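Local coordinates for acetyltransferase, GNAT family (Streptococcus agalactiae 2603V/R, PDB 2Q7B), which probably transfers an acetyl group to an amine of a substrate not yet identified, at residues Gln34-Glu46 against Lys99-Pro111. Numbering follows the deposited sequence.
With FLC (citrate anion), chain C.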
loop_
_atom_site.group_PDB
_atom_site.type_symbol
_atom_site.label_atom_id
_atom_site.label_comp_id
_atom_site.label_asym_id
_atom_site.label_seq_id
_atom_site.Cartn_x
_atom_site.Cartn_y
_atom_site.Cartn_z
ATOM N N GLN A 34 -7.352 -0.464 -2.791
ATOM C CA GLN A 34 -7.672 -1.628 -3.597
ATOM C C GLN A 34 -6.589 -1.920 -4.629
ATOM O O GLN A 34 -6.310 -3.093 -4.926
ATOM C CB GLN A 34 -8.995 -1.424 -4.320
ATOM C CG GLN A 34 -10.216 -1.350 -3.442
ATOM C CD GLN A 34 -11.392 -0.703 -4.141
ATOM O OE1 GLN A 34 -11.336 -0.397 -5.322
ATOM N NE2 GLN A 34 -12.457 -0.482 -3.410
ATOM N N LEU A 35 -6.003 -0.867 -5.195
ATOM C CA LEU A 35 -4.907 -1.025 -6.163
ATOM C C LEU A 35 -3.691 -1.656 -5.500
ATOM O O LEU A 35 -3.079 -2.558 -6.051
ATOM C CB LEU A 35 -4.511 0.309 -6.763
ATOM C CG LEU A 35 -3.352 0.336 -7.764
ATOM C CD1 LEU A 35 -3.600 -0.608 -8.947
ATOM C CD2 LEU A 35 -3.200 1.752 -8.237
ATOM N N VAL A 36 -3.340 -1.154 -4.318
ATOM C CA VAL A 36 -2.233 -1.706 -3.535
ATOM C C VAL A 36 -2.460 -3.182 -3.230
ATOM O O VAL A 36 -1.534 -3.987 -3.355
ATOM C CB VAL A 36 -1.994 -0.882 -2.237
ATOM C CG1 VAL A 36 -0.977 -1.549 -1.294
ATOM C CG2 VAL A 36 -1.549 0.540 -2.604
ATOM N N ASP A 37 -3.698 -3.558 -2.874
ATOM C CA ASP A 37 -4.029 -4.965 -2.607
ATOM C C ASP A 37 -3.871 -5.814 -3.864
ATOM O O ASP A 37 -3.403 -6.933 -3.793
ATOM C CB ASP A 37 -5.454 -5.138 -2.044
ATOM C CG ASP A 37 -5.619 -4.586 -0.623
ATOM O OD1 ASP A 37 -4.633 -4.540 0.163
ATOM O OD2 ASP A 37 -6.775 -4.249 -0.271
ATOM N N LEU A 38 -4.282 -5.284 -5.002
ATOM C CA LEU A 38 -4.146 -5.989 -6.291
ATOM C C LEU A 38 -2.692 -6.231 -6.640
ATOM O O LEU A 38 -2.298 -7.338 -6.993
ATOM C CB LEU A 38 -4.817 -5.170 -7.405
ATOM C CG LEU A 38 -4.562 -5.598 -8.858
ATOM C CD1 LEU A 38 -5.115 -6.991 -9.151
ATOM C CD2 LEU A 38 -5.178 -4.618 -9.765
ATOM N N ILE A 39 -1.892 -5.172 -6.541
ATOM C CA ILE A 39 -0.468 -5.250 -6.854
ATOM C C ILE A 39 0.228 -6.226 -5.924
ATOM O O ILE A 39 0.968 -7.094 -6.385
ATOM C CB ILE A 39 0.212 -3.854 -6.817
ATOM C CG1 ILE A 39 -0.394 -2.928 -7.887
ATOM C CG2 ILE A 39 1.714 -4.001 -6.993
ATOM C CD1 ILE A 39 0.053 -1.497 -7.780
ATOM N N ASN A 40 -0.008 -6.077 -4.617
ATOM C CA ASN A 40 0.575 -6.961 -3.628
ATOM C C ASN A 40 0.198 -8.413 -3.871
ATOM O O ASN A 40 1.020 -9.286 -3.749
ATOM C CB ASN A 40 0.121 -6.574 -2.215
ATOM C CG ASN A 40 0.788 -7.427 -1.146
ATOM O OD1 ASN A 40 2.004 -7.378 -0.977
ATOM N ND2 ASN A 40 -0.003 -8.238 -0.452
ATOM N N TYR A 41 -1.066 -8.661 -4.194
ATOM C CA TYR A 41 -1.518 -10.008 -4.458
ATOM C C TYR A 41 -0.737 -10.658 -5.645
ATOM O O TYR A 41 -0.180 -11.754 -5.549
ATOM C CB TYR A 41 -3.052 -10.043 -4.703
ATOM C CG TYR A 41 -3.455 -11.416 -5.160
ATOM C CD1 TYR A 41 -3.665 -12.438 -4.241
ATOM C CD2 TYR A 41 -3.499 -11.731 -6.517
ATOM C CE1 TYR A 41 -3.949 -13.734 -4.660
ATOM C CE2 TYR A 41 -3.787 -13.017 -6.940
ATOM C CZ TYR A 41 -4.004 -14.005 -6.006
ATOM O OH TYR A 41 -4.286 -15.267 -6.435
ATOM N N CYS A 42 -0.710 -9.968 -6.767
ATOM C CA CYS A 42 -0.072 -10.478 -7.962
ATOM C C CYS A 42 1.418 -10.658 -7.798
ATOM O O CYS A 42 1.958 -11.673 -8.198
ATOM C CB CYS A 42 -0.336 -9.546 -9.140
ATOM S SG CYS A 42 -2.034 -9.530 -9.661
ATOM N N GLN A 43 2.085 -9.666 -7.213
ATOM C CA GLN A 43 3.525 -9.726 -7.040
ATOM C C GLN A 43 3.972 -10.656 -5.947
ATOM O O GLN A 43 4.924 -11.410 -6.126
ATOM C CB GLN A 43 4.090 -8.344 -6.720
ATOM C CG GLN A 43 3.978 -7.347 -7.865
ATOM C CD GLN A 43 4.543 -5.974 -7.536
ATOM O OE1 GLN A 43 4.510 -5.518 -6.378
ATOM N NE2 GLN A 43 5.039 -5.287 -8.569
ATOM N N ASN A 44 3.274 -10.603 -4.818
ATOM C CA ASN A 44 3.777 -11.231 -3.608
ATOM C C ASN A 44 3.054 -12.428 -3.046
ATOM O O ASN A 44 3.669 -13.214 -2.332
ATOM C CB ASN A 44 3.892 -10.172 -2.526
ATOM C CG ASN A 44 4.847 -9.056 -2.907
ATOM O OD1 ASN A 44 5.906 -9.318 -3.447
ATOM N ND2 ASN A 44 4.474 -7.803 -2.619
ATOM N N ILE A 45 1.762 -12.547 -3.318
ATOM C CA ILE A 45 0.996 -13.697 -2.846
ATOM C C ILE A 45 0.986 -14.747 -3.947
ATOM O O ILE A 45 1.322 -15.901 -3.717
ATOM C CB ILE A 45 -0.434 -13.297 -2.416
ATOM C CG1 ILE A 45 -0.333 -12.332 -1.219
ATOM C CG2 ILE A 45 -1.239 -14.568 -2.037
ATOM C CD1 ILE A 45 -1.630 -11.761 -0.778
ATOM N N GLU A 46 0.653 -14.319 -5.158
ATOM C CA GLU A 46 0.589 -15.217 -6.297
ATOM C C GLU A 46 1.961 -15.539 -6.878
ATOM O O GLU A 46 2.299 -16.705 -6.993
ATOM C CB GLU A 46 -0.311 -14.625 -7.380
ATOM C CG GLU A 46 -0.576 -15.584 -8.514
ATOM C CD GLU A 46 -1.381 -14.981 -9.629
ATOM O OE1 GLU A 46 -1.302 -13.763 -9.880
ATOM O OE2 GLU A 46 -2.066 -15.764 -10.285
ATOM N N LYS A 99 3.756 -0.750 -17.927
ATOM C CA LYS A 99 4.033 -1.029 -16.525
ATOM C C LYS A 99 2.761 -1.292 -15.751
ATOM O O LYS A 99 1.664 -1.024 -16.232
ATOM C CB LYS A 99 4.669 0.210 -15.861
ATOM C CG LYS A 99 6.062 0.580 -16.310
ATOM C CD LYS A 99 6.534 1.878 -15.663
ATOM C CE LYS A 99 6.771 1.785 -14.155
ATOM N NZ LYS A 99 7.805 0.797 -13.837
ATOM N N LYS A 100 2.947 -1.794 -14.532
ATOM C CA LYS A 100 1.893 -2.039 -13.574
ATOM C C LYS A 100 0.681 -2.735 -14.170
ATOM O O LYS A 100 -0.450 -2.336 -13.927
ATOM C CB LYS A 100 1.503 -0.735 -12.898
ATOM C CG LYS A 100 2.680 -0.006 -12.225
ATOM C CD LYS A 100 3.415 -0.863 -11.198
ATOM C CE LYS A 100 4.636 -0.153 -10.643
ATOM N NZ LYS A 100 5.755 -1.113 -10.434
ATOM N N PHE A 101 0.954 -3.805 -14.918
ATOM C CA PHE A 101 -0.086 -4.572 -15.577
ATOM C C PHE A 101 -0.505 -5.749 -14.693
ATOM O O PHE A 101 0.202 -6.738 -14.597
ATOM C CB PHE A 101 0.417 -5.003 -16.942
ATOM C CG PHE A 101 -0.580 -5.780 -17.760
ATOM C CD1 PHE A 101 -1.955 -5.627 -17.619
ATOM C CD2 PHE A 101 -0.117 -6.562 -18.788
ATOM C CE1 PHE A 101 -2.820 -6.326 -18.412
ATOM C CE2 PHE A 101 -0.974 -7.232 -19.592
ATOM C CZ PHE A 101 -2.334 -7.126 -19.397
ATOM N N PHE A 102 -1.660 -5.628 -14.058
ATOM C CA PHE A 102 -2.138 -6.644 -13.118
ATOM C C PHE A 102 -3.621 -6.890 -13.274
ATOM O O PHE A 102 -4.357 -5.973 -13.630
ATOM C CB PHE A 102 -1.888 -6.187 -11.677
ATOM C CG PHE A 102 -0.442 -5.895 -11.370
ATOM C CD1 PHE A 102 0.475 -6.925 -11.264
ATOM C CD2 PHE A 102 0.000 -4.580 -11.167
ATOM C CE1 PHE A 102 1.805 -6.666 -10.988
ATOM C CE2 PHE A 102 1.327 -4.327 -10.887
ATOM C CZ PHE A 102 2.229 -5.371 -10.806
ATOM N N THR A 103 -4.037 -8.130 -13.018
ATOM C CA THR A 103 -5.443 -8.507 -13.032
ATOM C C THR A 103 -5.673 -9.577 -11.983
ATOM O O THR A 103 -4.802 -10.393 -11.768
ATOM C CB THR A 103 -5.898 -9.101 -14.411
ATOM O OG1 THR A 103 -5.080 -10.221 -14.739
ATOM C CG2 THR A 103 -5.787 -8.101 -15.530
ATOM N N TYR A 104 -6.816 -9.567 -11.310
ATOM C CA TYR A 104 -7.132 -10.677 -10.407
ATOM C C TYR A 104 -7.404 -11.911 -11.310
ATOM O O TYR A 104 -7.938 -11.759 -12.403
ATOM C CB TYR A 104 -8.298 -10.372 -9.440
ATOM C CG TYR A 104 -7.899 -9.546 -8.223
ATOM C CD1 TYR A 104 -6.885 -9.974 -7.356
ATOM C CD2 TYR A 104 -8.564 -8.351 -7.913
ATOM C CE1 TYR A 104 -6.522 -9.205 -6.232
ATOM C CE2 TYR A 104 -8.202 -7.590 -6.818
ATOM C CZ TYR A 104 -7.189 -8.018 -5.981
ATOM O OH TYR A 104 -6.886 -7.244 -4.885
ATOM N N PRO A 105 -6.968 -13.114 -10.889
ATOM C CA PRO A 105 -7.079 -14.330 -11.717
ATOM C C PRO A 105 -8.386 -14.634 -12.402
ATOM O O PRO A 105 -8.378 -15.039 -13.570
ATOM C CB PRO A 105 -6.739 -15.451 -10.730
ATOM C CG PRO A 105 -5.760 -14.805 -9.783
ATOM C CD PRO A 105 -6.243 -13.386 -9.630
ATOM N N LYS A 106 -9.510 -14.442 -11.726
ATOM C CA LYS A 106 -10.793 -14.833 -12.327
ATOM C C LYS A 106 -11.222 -13.996 -13.546
ATOM O O LYS A 106 -12.141 -14.384 -14.268
ATOM C CB LYS A 106 -11.908 -14.878 -11.265
ATOM C CG LYS A 106 -12.237 -13.549 -10.594
ATOM C CD LYS A 106 -13.447 -13.709 -9.705
ATOM C CE LYS A 106 -13.726 -12.481 -8.857
ATOM N NZ LYS A 106 -14.948 -12.683 -8.041
ATOM N N TYR A 107 -10.549 -12.867 -13.757
ATOM C CA TYR A 107 -10.822 -11.940 -14.855
ATOM C C TYR A 107 -9.929 -12.196 -16.054
ATOM O O TYR A 107 -10.096 -11.568 -17.085
ATOM C CB TYR A 107 -10.638 -10.494 -14.375
ATOM C CG TYR A 107 -11.547 -10.140 -13.215
ATOM C CD1 TYR A 107 -12.867 -9.814 -13.428
ATOM C CD2 TYR A 107 -11.077 -10.118 -11.911
ATOM C CE1 TYR A 107 -13.706 -9.506 -12.386
ATOM C CE2 TYR A 107 -11.926 -9.811 -10.853
ATOM C CZ TYR A 107 -13.226 -9.494 -11.106
ATOM O OH TYR A 107 -14.073 -9.174 -10.073
ATOM N N ARG A 108 -8.985 -13.130 -15.912
ATOM C CA ARG A 108 -8.040 -13.498 -16.983
ATOM C C ARG A 108 -8.649 -14.483 -17.938
ATOM O O ARG A 108 -9.378 -15.385 -17.530
ATOM C CB ARG A 108 -6.785 -14.123 -16.381
ATOM C CG ARG A 108 -6.074 -13.194 -15.412
ATOM C CD ARG A 108 -4.891 -13.856 -14.761
ATOM N NE ARG A 108 -4.327 -13.044 -13.669
ATOM C CZ ARG A 108 -3.546 -13.516 -12.698
ATOM N NH1 ARG A 108 -3.223 -14.793 -12.649
ATOM N NH2 ARG A 108 -3.106 -12.714 -11.737
ATOM N N GLY A 109 -8.363 -14.329 -19.224
ATOM C CA GLY A 109 -8.885 -15.254 -20.214
ATOM C C GLY A 109 -10.399 -15.269 -20.255
ATOM O O GLY A 109 -11.057 -14.368 -19.743
ATOM N N ASN A 110 -10.957 -16.303 -20.852
ATOM C CA ASN A 110 -12.406 -16.405 -20.939
ATOM C C ASN A 110 -13.035 -16.461 -19.539
ATOM O O ASN A 110 -12.457 -17.082 -18.653
ATOM C CB ASN A 110 -12.803 -17.627 -21.714
ATOM C CG ASN A 110 -12.380 -17.558 -23.156
ATOM O OD1 ASN A 110 -12.634 -16.562 -23.838
ATOM N ND2 ASN A 110 -11.777 -18.641 -23.648
ATOM N N PRO A 111 -14.194 -15.790 -19.333
ATOM C CA PRO A 111 -14.927 -14.993 -20.305
ATOM C C PRO A 111 -14.587 -13.510 -20.346
ATOM O O PRO A 111 -14.886 -12.866 -21.332
ATOM C CB PRO A 111 -16.384 -15.170 -19.860
ATOM C CG PRO A 111 -16.298 -15.327 -18.368
ATOM C CD PRO A 111 -14.911 -15.843 -18.042
HETATM C CAC FLC C . 6.258 -4.881 -11.573
HETATM C CA FLC C . 7.415 -4.806 -12.556
HETATM C CB FLC C . 7.651 -3.372 -13.048
HETATM C CBC FLC C . 6.328 -2.817 -13.563
HETATM C CG FLC C . 8.705 -3.434 -14.151
HETATM C CGC FLC C . 9.247 -2.097 -14.644
HETATM O OA1 FLC C . 5.793 -6.008 -11.204
HETATM O OA2 FLC C . 5.800 -3.792 -11.161
HETATM O OB1 FLC C . 5.891 -1.728 -13.145
HETATM O OB2 FLC C . 5.685 -3.496 -14.382
HETATM O OG1 FLC C . 9.472 -1.235 -13.776
HETATM O OG2 FLC C . 9.475 -1.887 -15.881
HETATM O OHB FLC C . 8.116 -2.543 -11.976
HETATM O O HOH W 1 -8.110 -4.998 -4.651
#
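Leu38, Ile39, Cys42 and Gln43 of helix 29-46 settle round Phe102 on strand 95-103; the axes of segments 34-46 and 99-103 run nearly at right angles (87°). Apolar contact dominates. Ile39 CG1 lies 3.7 Å from Phe102 CD2, while Cys42 CB touches CD1 of the same ring at 3.5 Å. Leu38, its CG anti to the backbone N (chi1 169°), sends CD1 over the centre of the Tyr104 ring, a CH-pi contact 3.6 Å from the centroid. Tyr41 CB comes to the edge of that ring, and Tyr41 CE2 packs against Pro105 CD at 3.7 Å.

Among the polar contacts, one water links Gln34 O and Tyr104 OH. Arg108 and Glu46 form an end-on salt bridge: NH1 reaches OE2 and NH2 reaches OE1, each at 2.8 Å, through the syn lone pairs. Arg108 NH2 also donates to Thr103 O, and NE to Thr103 OG1, which fixes the guanidinium's rotation.

Beside Phe102, Gln43, Lys99 and Lys100 bind a citrate, probably from the crystallisation liquor. An N-terminal helix is thus held to the strand and turn that, in GNAT relatives, lead into the acetyl-CoA-binding loop before the next helix (here 114-128), by an apolar interface closed at Glu46 by this salt bridge.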